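PDB 2W2K: D-mandelate dehydrogenase from Rhodotorula graminis, which probably oxidises D-mandelate to the matching 2-oxo acid with a nicotinamide cofactor. Local coordinates for residues G39-L44 against A71-H76; S250-T255 against L276-D281; A265-L270 against K291-M296. All coordinates share one frame; numbering follows the deposited sequence. Where two conformers were deposited one is given.

Contact 1 (G39-L44 against A71-H76)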
loop_
_atom_site.group_PDB
_atom_site.type_symbol
_atom_site.label_atom_id
_atom_site.label_comp_id
_atom_site.label_asym_id
_atom_site.label_seq_id
_atom_site.Cartn_x
_atom_site.Cartn_y
_atom_site.Cartn_z
ATOM N N GLY B 39 1.948 28.741 -33.392
ATOM C CA GLY B 39 2.052 28.137 -34.731
ATOM C C GLY B 39 0.810 27.335 -35.150
ATOM O O GLY B 39 0.443 27.341 -36.337
ATOM N N PHE B 40 0.167 26.668 -34.179
ATOM C CA PHE B 40 -1.121 25.925 -34.382
ATOM C C PHE B 40 -2.276 26.881 -34.648
ATOM O O PHE B 40 -3.105 26.633 -35.529
ATOM C CB PHE B 40 -1.425 25.036 -33.152
ATOM C CG PHE B 40 -2.666 24.140 -33.284
ATOM C CD1 PHE B 40 -2.803 23.215 -34.337
ATOM C CD2 PHE B 40 -3.655 24.188 -32.315
ATOM C CE1 PHE B 40 -3.941 22.369 -34.423
ATOM C CE2 PHE B 40 -4.805 23.348 -32.374
ATOM C CZ PHE B 40 -4.946 22.448 -33.436
ATOM N N LYS B 41 -2.346 27.988 -33.899
ATOM C CA LYS B 41 -3.386 29.001 -34.169
ATOM C C LYS B 41 -3.255 29.531 -35.599
ATOM O O LYS B 41 -4.265 29.779 -36.275
ATOM C CB LYS B 41 -3.339 30.177 -33.168
ATOM C CG LYS B 41 -3.752 29.823 -31.733
ATOM C CD LYS B 41 -4.098 31.107 -30.901
ATOM C CE LYS B 41 -2.928 32.130 -30.894
ATOM N NZ LYS B 41 -3.249 33.388 -30.101
ATOM N N GLN B 42 -2.011 29.706 -36.062
ATOM C CA GLN B 42 -1.762 30.277 -37.387
ATOM C C GLN B 42 -2.155 29.276 -38.484
ATOM O O GLN B 42 -2.679 29.661 -39.539
ATOM C CB GLN B 42 -0.291 30.686 -37.532
ATOM C CG GLN B 42 0.052 31.306 -38.899
ATOM C CD GLN B 42 1.557 31.459 -39.149
ATOM O OE1 GLN B 42 1.972 32.241 -40.012
ATOM N NE2 GLN B 42 2.378 30.712 -38.403
ATOM N N ALA B 43 -1.903 27.999 -38.212
ATOM C CA ALA B 43 -2.312 26.881 -39.093
ATOM C C ALA B 43 -3.831 26.842 -39.295
ATOM O O ALA B 43 -4.306 26.736 -40.446
ATOM C CB ALA B 43 -1.788 25.554 -38.528
ATOM N N LEU B 44 -4.584 26.958 -38.190
ATOM C CA LEU B 44 -6.040 26.996 -38.225
ATOM C C LEU B 44 -6.543 28.228 -38.979
ATOM O O LEU B 44 -7.459 28.106 -39.803
ATOM C CB LEU B 44 -6.654 26.953 -36.813
ATOM C CG LEU B 44 -6.449 25.655 -35.996
ATOM C CD1 LEU B 44 -6.779 25.895 -34.529
ATOM C CD2 LEU B 44 -7.297 24.491 -36.553
ATOM N N ALA B 71 -10.247 30.902 -25.947
ATOM C CA ALA B 71 -11.207 31.529 -26.879
ATOM C C ALA B 71 -10.603 31.913 -28.251
ATOM O O ALA B 71 -11.262 31.708 -29.295
ATOM C CB ALA B 71 -11.864 32.753 -26.223
ATOM N N ASP B 72 -9.390 32.489 -28.256
ATOM C CA ASP B 72 -8.737 32.905 -29.523
ATOM C C ASP B 72 -8.427 31.718 -30.455
ATOM O O ASP B 72 -8.688 31.797 -31.651
ATOM C CB ASP B 72 -7.464 33.747 -29.301
ATOM C CG ASP B 72 -6.957 34.414 -30.607
ATOM O OD1 ASP B 72 -7.708 35.205 -31.229
ATOM O OD2 ASP B 72 -5.817 34.148 -31.026
ATOM N N LEU B 73 -7.845 30.648 -29.900
ATOM C CA LEU B 73 -7.602 29.402 -30.664
ATOM C C LEU B 73 -8.920 28.825 -31.233
ATOM O O LEU B 73 -9.018 28.507 -32.442
ATOM C CB LEU B 73 -6.865 28.378 -29.767
ATOM C CG LEU B 73 -6.429 27.022 -30.377
ATOM C CD1 LEU B 73 -5.259 26.428 -29.648
ATOM C CD2 LEU B 73 -7.609 26.017 -30.392
ATOM N N ILE B 74 -9.914 28.685 -30.359
ATOM C CA ILE B 74 -11.229 28.102 -30.702
ATOM C C ILE B 74 -11.969 28.880 -31.819
ATOM O O ILE B 74 -12.680 28.278 -32.655
ATOM C CB ILE B 74 -12.098 27.934 -29.403
ATOM C CG1 ILE B 74 -11.516 26.802 -28.521
ATOM C CG2 ILE B 74 -13.575 27.684 -29.700
ATOM C CD1 ILE B 74 -12.081 26.737 -27.079
ATOM N N SER B 75 -11.781 30.202 -31.841
ATOM C CA SER B 75 -12.400 31.075 -32.848
ATOM C C SER B 75 -11.980 30.738 -34.293
ATOM O O SER B 75 -12.654 31.147 -35.251
ATOM C CB SER B 75 -12.141 32.570 -32.543
ATOM O OG SER B 75 -10.843 32.991 -32.974
ATOM N N HIS B 76 -10.881 30.002 -34.458
ATOM C CA HIS B 76 -10.392 29.660 -35.807
ATOM C C HIS B 76 -10.684 28.212 -36.232
ATOM O O HIS B 76 -10.212 27.796 -37.275
ATOM C CB HIS B 76 -8.888 29.946 -35.931
ATOM C CG HIS B 76 -8.540 31.388 -35.687
ATOM N ND1 HIS B 76 -9.033 32.411 -36.469
ATOM C CD2 HIS B 76 -7.787 31.977 -34.728
ATOM C CE1 HIS B 76 -8.585 33.569 -36.011
ATOM N NE2 HIS B 76 -7.829 33.333 -34.955
HETATM O O HOH W 1 -9.311 26.050 -39.647
#

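Contact 2 (S250-T255 against L276-D281)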
loop_
_atom_site.group_PDB
_atom_site.type_symbol
_atom_site.label_atom_id
_atom_site.label_comp_id
_atom_site.label_asym_id
_atom_site.label_seq_id
_atom_site.Cartn_x
_atom_site.Cartn_y
_atom_site.Cartn_z
ATOM N N SER B 250 -2.579 13.476 13.823
ATOM C CA SER B 250 -3.388 12.940 12.693
ATOM C C SER B 250 -2.609 12.961 11.346
ATOM O O SER B 250 -1.399 13.322 11.300
ATOM C CB SER B 250 -4.714 13.705 12.601
ATOM O OG SER B 250 -4.471 15.108 12.551
ATOM N N ARG B 251 -3.299 12.587 10.261
ATOM C CA ARG B 251 -2.681 12.240 8.966
ATOM C C ARG B 251 -3.572 12.736 7.816
ATOM O O ARG B 251 -4.810 12.816 7.991
ATOM C CB ARG B 251 -2.498 10.704 8.852
ATOM C CG ARG B 251 -1.739 10.067 10.035
ATOM C CD ARG B 251 -1.985 8.561 10.130
ATOM N NE ARG B 251 -1.545 8.031 11.419
ATOM C CZ ARG B 251 -2.253 8.099 12.555
ATOM N NH1 ARG B 251 -3.453 8.711 12.610
ATOM N NH2 ARG B 251 -1.756 7.553 13.653
ATOM N N ILE B 252 -2.962 13.071 6.659
ATOM C CA ILE B 252 -3.758 13.454 5.455
ATOM C C ILE B 252 -3.133 12.960 4.136
ATOM O O ILE B 252 -1.892 12.908 4.022
ATOM C CB ILE B 252 -4.020 14.986 5.397
ATOM C CG1 ILE B 252 -5.017 15.346 4.268
ATOM C CG2 ILE B 252 -2.706 15.774 5.278
ATOM C CD1 ILE B 252 -5.583 16.784 4.433
ATOM N N VAL B 253 -3.979 12.556 3.177
ATOM C CA VAL B 253 -3.515 12.187 1.805
ATOM C C VAL B 253 -4.308 12.951 0.712
ATOM O O VAL B 253 -5.496 13.281 0.905
ATOM C CB VAL B 253 -3.547 10.632 1.527
ATOM C CG1 VAL B 253 -2.807 9.837 2.648
ATOM C CG2 VAL B 253 -4.946 10.120 1.327
ATOM N N ASN B 254 -3.657 13.226 -0.424
ATOM C CA ASN B 254 -4.309 13.938 -1.550
ATOM C C ASN B 254 -4.021 13.243 -2.888
ATOM O O ASN B 254 -2.833 13.090 -3.263
ATOM C CB ASN B 254 -3.865 15.427 -1.587
ATOM C CG ASN B 254 -4.673 16.287 -2.583
ATOM O OD1 ASN B 254 -5.716 15.870 -3.117
ATOM N ND2 ASN B 254 -4.203 17.520 -2.803
ATOM N N THR B 255 -5.090 12.826 -3.591
ATOM C CA THR B 255 -4.977 12.289 -4.959
ATOM C C THR B 255 -5.791 13.100 -5.984
ATOM O O THR B 255 -5.918 12.683 -7.145
ATOM C CB THR B 255 -5.372 10.787 -5.045
ATOM O OG1 THR B 255 -6.743 10.612 -4.613
ATOM C CG2 THR B 255 -4.427 9.929 -4.162
ATOM N N LEU B 276 1.190 14.103 12.232
ATOM C CA LEU B 276 2.301 13.142 12.271
ATOM C C LEU B 276 2.933 12.926 10.887
ATOM O O LEU B 276 4.188 12.864 10.738
ATOM C CB LEU B 276 1.804 11.791 12.831
ATOM C CG LEU B 276 2.818 10.624 12.817
ATOM C CD1 LEU B 276 3.957 10.930 13.813
ATOM C CD2 LEU B 276 2.150 9.282 13.123
ATOM N N SER B 277 2.069 12.793 9.882
ATOM C CA SER B 277 2.494 12.337 8.547
ATOM C C SER B 277 1.494 12.793 7.466
ATOM O O SER B 277 0.319 13.124 7.769
ATOM C CB SER B 277 2.668 10.798 8.533
ATOM O OG SER B 277 1.479 10.158 8.992
ATOM N N ALA B 278 1.971 12.855 6.222
ATOM C CA ALA B 278 1.123 13.238 5.062
ATOM C C ALA B 278 1.595 12.543 3.782
ATOM O O ALA B 278 2.779 12.166 3.676
ATOM C CB ALA B 278 1.099 14.789 4.876
ATOM N N GLY B 279 0.673 12.346 2.824
ATOM C CA GLY B 279 1.004 11.712 1.517
ATOM C C GLY B 279 0.408 12.498 0.349
ATOM O O GLY B 279 -0.806 12.674 0.296
ATOM N N LEU B 280 1.258 12.991 -0.565
ATOM C CA LEU B 280 0.834 13.781 -1.720
ATOM C C LEU B 280 1.275 13.145 -3.048
ATOM O O LEU B 280 2.503 13.027 -3.317
ATOM C CB LEU B 280 1.396 15.224 -1.666
ATOM C CG LEU B 280 1.096 16.205 -0.518
ATOM C CD1 LEU B 280 1.702 17.589 -0.863
ATOM C CD2 LEU B 280 -0.422 16.341 -0.195
ATOM N N ASP B 281 0.296 12.784 -3.882
ATOM C CA ASP B 281 0.548 12.401 -5.294
ATOM C C ASP B 281 0.508 13.647 -6.212
ATOM O O ASP B 281 1.015 13.618 -7.333
ATOM C CB ASP B 281 -0.506 11.386 -5.784
ATOM C CG ASP B 281 -0.206 10.831 -7.183
ATOM O OD1 ASP B 281 0.924 10.320 -7.416
ATOM O OD2 ASP B 281 -1.126 10.853 -8.042
HETATM O O HOH W 2 -3.843 11.131 -8.540
#

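Contact 3 (A265-L270 against K291-M296)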
loop_
_atom_site.group_PDB
_atom_site.type_symbol
_atom_site.label_atom_id
_atom_site.label_comp_id
_atom_site.label_asym_id
_atom_site.label_seq_id
_atom_site.Cartn_x
_atom_site.Cartn_y
_atom_site.Cartn_z
ATOM N N ALA B 265 0.157 26.114 4.571
ATOM C CA ALA B 265 -0.593 25.625 5.746
ATOM C C ALA B 265 -0.191 24.193 6.131
ATOM O O ALA B 265 -0.083 23.866 7.333
ATOM C CB ALA B 265 -2.100 25.701 5.485
ATOM N N LEU B 266 0.018 23.346 5.113
ATOM C CA LEU B 266 0.419 21.933 5.335
ATOM C C LEU B 266 1.801 21.862 6.028
ATOM O O LEU B 266 1.962 21.148 7.046
ATOM C CB LEU B 266 0.408 21.142 4.008
ATOM C CG LEU B 266 0.863 19.662 4.022
ATOM C CD1 LEU B 266 -0.005 18.805 4.953
ATOM C CD2 LEU B 266 0.902 19.080 2.603
ATOM N N ILE B 267 2.767 22.622 5.483
ATOM C CA ILE B 267 4.133 22.741 6.048
ATOM C C ILE B 267 4.085 23.134 7.526
ATOM O O ILE B 267 4.746 22.516 8.356
ATOM C CB ILE B 267 5.058 23.751 5.243
ATOM C CG1 ILE B 267 5.460 23.179 3.874
ATOM C CG2 ILE B 267 6.344 24.038 6.021
ATOM C CD1 ILE B 267 5.810 24.258 2.830
ATOM N N ALA B 268 3.277 24.145 7.852
ATOM C CA ALA B 268 3.160 24.661 9.225
ATOM C C ALA B 268 2.600 23.637 10.212
ATOM O O ALA B 268 3.063 23.530 11.356
ATOM C CB ALA B 268 2.304 25.922 9.234
ATOM N N ALA B 269 1.580 22.901 9.764
ATOM C CA ALA B 269 0.922 21.870 10.587
ATOM C C ALA B 269 1.826 20.661 10.860
ATOM O O ALA B 269 1.734 20.056 11.927
ATOM C CB ALA B 269 -0.409 21.440 9.936
ATOM N N LEU B 270 2.707 20.317 9.905
ATOM C CA LEU B 270 3.730 19.304 10.152
ATOM C C LEU B 270 4.823 19.843 11.101
ATOM O O LEU B 270 5.213 19.160 12.055
ATOM C CB LEU B 270 4.346 18.788 8.829
ATOM C CG LEU B 270 3.437 17.892 7.960
ATOM C CD1 LEU B 270 3.859 17.993 6.486
ATOM C CD2 LEU B 270 3.421 16.419 8.440
ATOM N N LYS B 291 10.470 21.723 -1.533
ATOM C CA LYS B 291 11.743 21.401 -0.869
ATOM C C LYS B 291 11.601 21.320 0.663
ATOM O O LYS B 291 12.234 20.476 1.297
ATOM C CB LYS B 291 12.863 22.374 -1.282
ATOM C CG LYS B 291 13.212 22.263 -2.771
ATOM C CD LYS B 291 14.293 23.254 -3.190
ATOM C CE LYS B 291 14.242 23.478 -4.692
ATOM N NZ LYS B 291 14.578 22.240 -5.436
ATOM N N GLU B 292 10.725 22.141 1.252
ATOM C CA GLU B 292 10.471 22.038 2.693
ATOM C C GLU B 292 9.866 20.674 3.097
ATOM O O GLU B 292 10.249 20.103 4.123
ATOM C CB GLU B 292 9.598 23.187 3.201
ATOM C CG GLU B 292 10.302 24.548 3.229
ATOM C CD GLU B 292 9.673 25.517 4.232
ATOM O OE1 GLU B 292 9.958 25.399 5.449
ATOM O OE2 GLU B 292 8.890 26.397 3.806
ATOM N N LEU B 293 8.932 20.149 2.293
ATOM C CA LEU B 293 8.350 18.826 2.583
ATOM C C LEU B 293 9.348 17.689 2.374
ATOM O O LEU B 293 9.314 16.709 3.111
ATOM C CB LEU B 293 7.067 18.559 1.759
ATOM C CG LEU B 293 5.837 19.458 1.990
ATOM C CD1 LEU B 293 4.709 19.118 0.984
ATOM C CD2 LEU B 293 5.284 19.354 3.417
ATOM N N ILE B 294 10.220 17.821 1.366
ATOM C CA ILE B 294 11.258 16.817 1.088
ATOM C C ILE B 294 12.216 16.653 2.282
ATOM O O ILE B 294 12.593 15.528 2.653
ATOM C CB ILE B 294 12.054 17.134 -0.219
ATOM C CG1 ILE B 294 11.185 16.901 -1.478
ATOM C CG2 ILE B 294 13.342 16.277 -0.292
ATOM C CD1 ILE B 294 11.703 17.635 -2.740
ATOM N N GLU B 295 12.589 17.771 2.901
ATOM C CA GLU B 295 13.545 17.745 4.024
ATOM C C GLU B 295 13.020 17.181 5.377
ATOM O O GLU B 295 13.777 17.117 6.354
ATOM C CB GLU B 295 14.203 19.124 4.198
ATOM C CG GLU B 295 14.952 19.618 2.947
ATOM N N MET B 296 11.761 16.745 5.422
ATOM C CA MET B 296 11.176 16.193 6.653
ATOM C C MET B 296 11.236 14.667 6.716
ATOM O O MET B 296 11.536 14.014 5.727
ATOM C CB MET B 296 9.731 16.647 6.804
ATOM C CG MET B 296 9.590 18.116 7.057
ATOM S SD MET B 296 7.884 18.541 7.351
ATOM C CE MET B 296 8.009 20.326 7.293
#

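Contact 1 (G39-L44 against A71-H76)
Leu73 and Lys41 form the centre of this contact, with Lys41 CD lying 3.9 Å from Leu73 CA and the lysine methylenes crossing obliquely over the leucine CB. The tight part lies on the buried side. There Leu73 CD1 comes to the edge of the Phe40 ring, 3.8 Å from Phe40 CD2 and near the ring plane, while one face of that ring carries Leu44 CD1 from the same helix. Phe40 CG is anti to the backbone N (chi1 -176°), which sends the ring to Leu73. Both segments belong to the flavodoxin-like domain: helix 37-45 follows strand 28-31 and helix 71-74 follows strand 54-57 of its five-stranded parallel sheet. Further along, Leu44 CB rests 3.8 Å from His76 CB, and one water donates to both Leu44 O (2.8 Å) and His76 O. The opposing, looser margin is polar. Lys41 NZ makes a salt bridge of 2.8 Å to Asp72 OD2, approaching on the anti side, 18° out of the carboxylate plane; a bend at chi3 (-56°) helps carry the ammonium there. With an alanine in place of Lys41, Asp72 would probably lose its cationic mate and Leu73 its aliphatic cover. Asp38 is a second ammonium partner, long and weak.

Contact 2 (S250-T255 against L276-D281)
Ser250 O starts the ladder by accepting Leu276 N at 2.9 Å, while Ser250 OG turns back to Lys247 O. Arg251 CG lies beside the backbone N (chi1 -53°), from where the chain runs extended past Ser277, CG lying 3.4 Å from Ser277 OG; that hydroxyl bonds to Val128 O, and Arg251 NH1 bonds to Asp222 O. Ile252 has a weak bond from its N to Ser277 O at 3.5 Å, but its carbonyl O is a firmer acceptor for Gly279 N at 2.9 Å. Ile252 and Ala278 share one face of the sheet, where Ile252 CG2 meets Ala278 CB at 4.0 Å. The strand axes lie 4.7 Å apart at 3°, so the two are parallel neighbours, joined through helix 263-271 as a beta-alpha-beta crossover of the Rossmann-type NAD-binding domain. Val253 adds a CA-H...O contact to Gly279 O, the same oxygen that takes Asn254 N at 3.0 Å. Asn254 CB touches Leu280 CD2, its amide being held by the backbone of Ala256 and Arg257, and Asn254 O receives Asp281 N. Beyond the strand ends, one water donates to both Thr255 O (2.9 Å) and Asp281 OD2; both residues belong to the NAD(+) site, and the Asp281 carboxylate also bonds to Thr302, Ile305 and Gly306.

Contact 3 (A265-L270 against K291-M296)
Leu293 inserts its two methyl branches among Leu266, Ile267 and Leu270 of helix 263-271. Its CD2 is the closer branch: Leu293 CD2 lies 3.6 Å from Leu270 CD1, the two side chains crossing at about a right angle, and 3.9 Å from Ile267 CG1. The other branch, Leu293 CD1, reaches Leu266 CD2 at 4.1 Å. Ile267 is directed at the opposite helix with CG1 beside the backbone N (chi1 -71°) and CG2 anti to that N, an orientation that presents CG1 to Leu293 and CG2 with CD1 to Glu292.

The contacts of Met296 form a second group. In the conformer described, of two deposited, Met296 SD lies 3.8 Å from Leu270 CB, and its methyl CE lies 4.1 Å from Ile267 O; the second conformer may differ.

The third group is the aliphatic flank of a charged residue. Glu292 crosses Ile267 at about a right angle, and its CB lies 4.0 Å from Ile267 CD1. The carboxylate oxygens approach the isoleucine methyls, Ile267 CD1 being 3.9 Å from Glu292 OE2, by contact rather than by bonding.

Leu266 and Leu270 also touch Leu275, while Leu270 and Leu293 touch Val299, placing the pair of helices over strands 275-280 and 299-301 of the Rossmann-type sheet. With van der Waals contacts and no hydrogen bond or salt bridge between the two segments, their relative position is probably set by methyl shape and by the strands beneath, with Glu292 marking the change to the exposed side.

In the fold
Contact 1 stands apart, with its centre about 41 Å from that of contact 2 and about 42 Å from that of contact 3; it belongs to the five-stranded sheet and its helices, whereas the other two share the seven-stranded Rossmann-type sheet. Contacts 2 and 3 have centres about 11 Å apart and their segments alternate along the chain: strand 250-254, helix 263-271, strand 275-280, helix 291-294. They touch directly, Leu280 CD1 being 3.8 Å from Leu293 CD1, so strand pairing and helix packing form one unit. Contact 1 closes before either opens. Two such domains are consistent with the family's architecture, in which substrate and cofactor meet in the cleft between them.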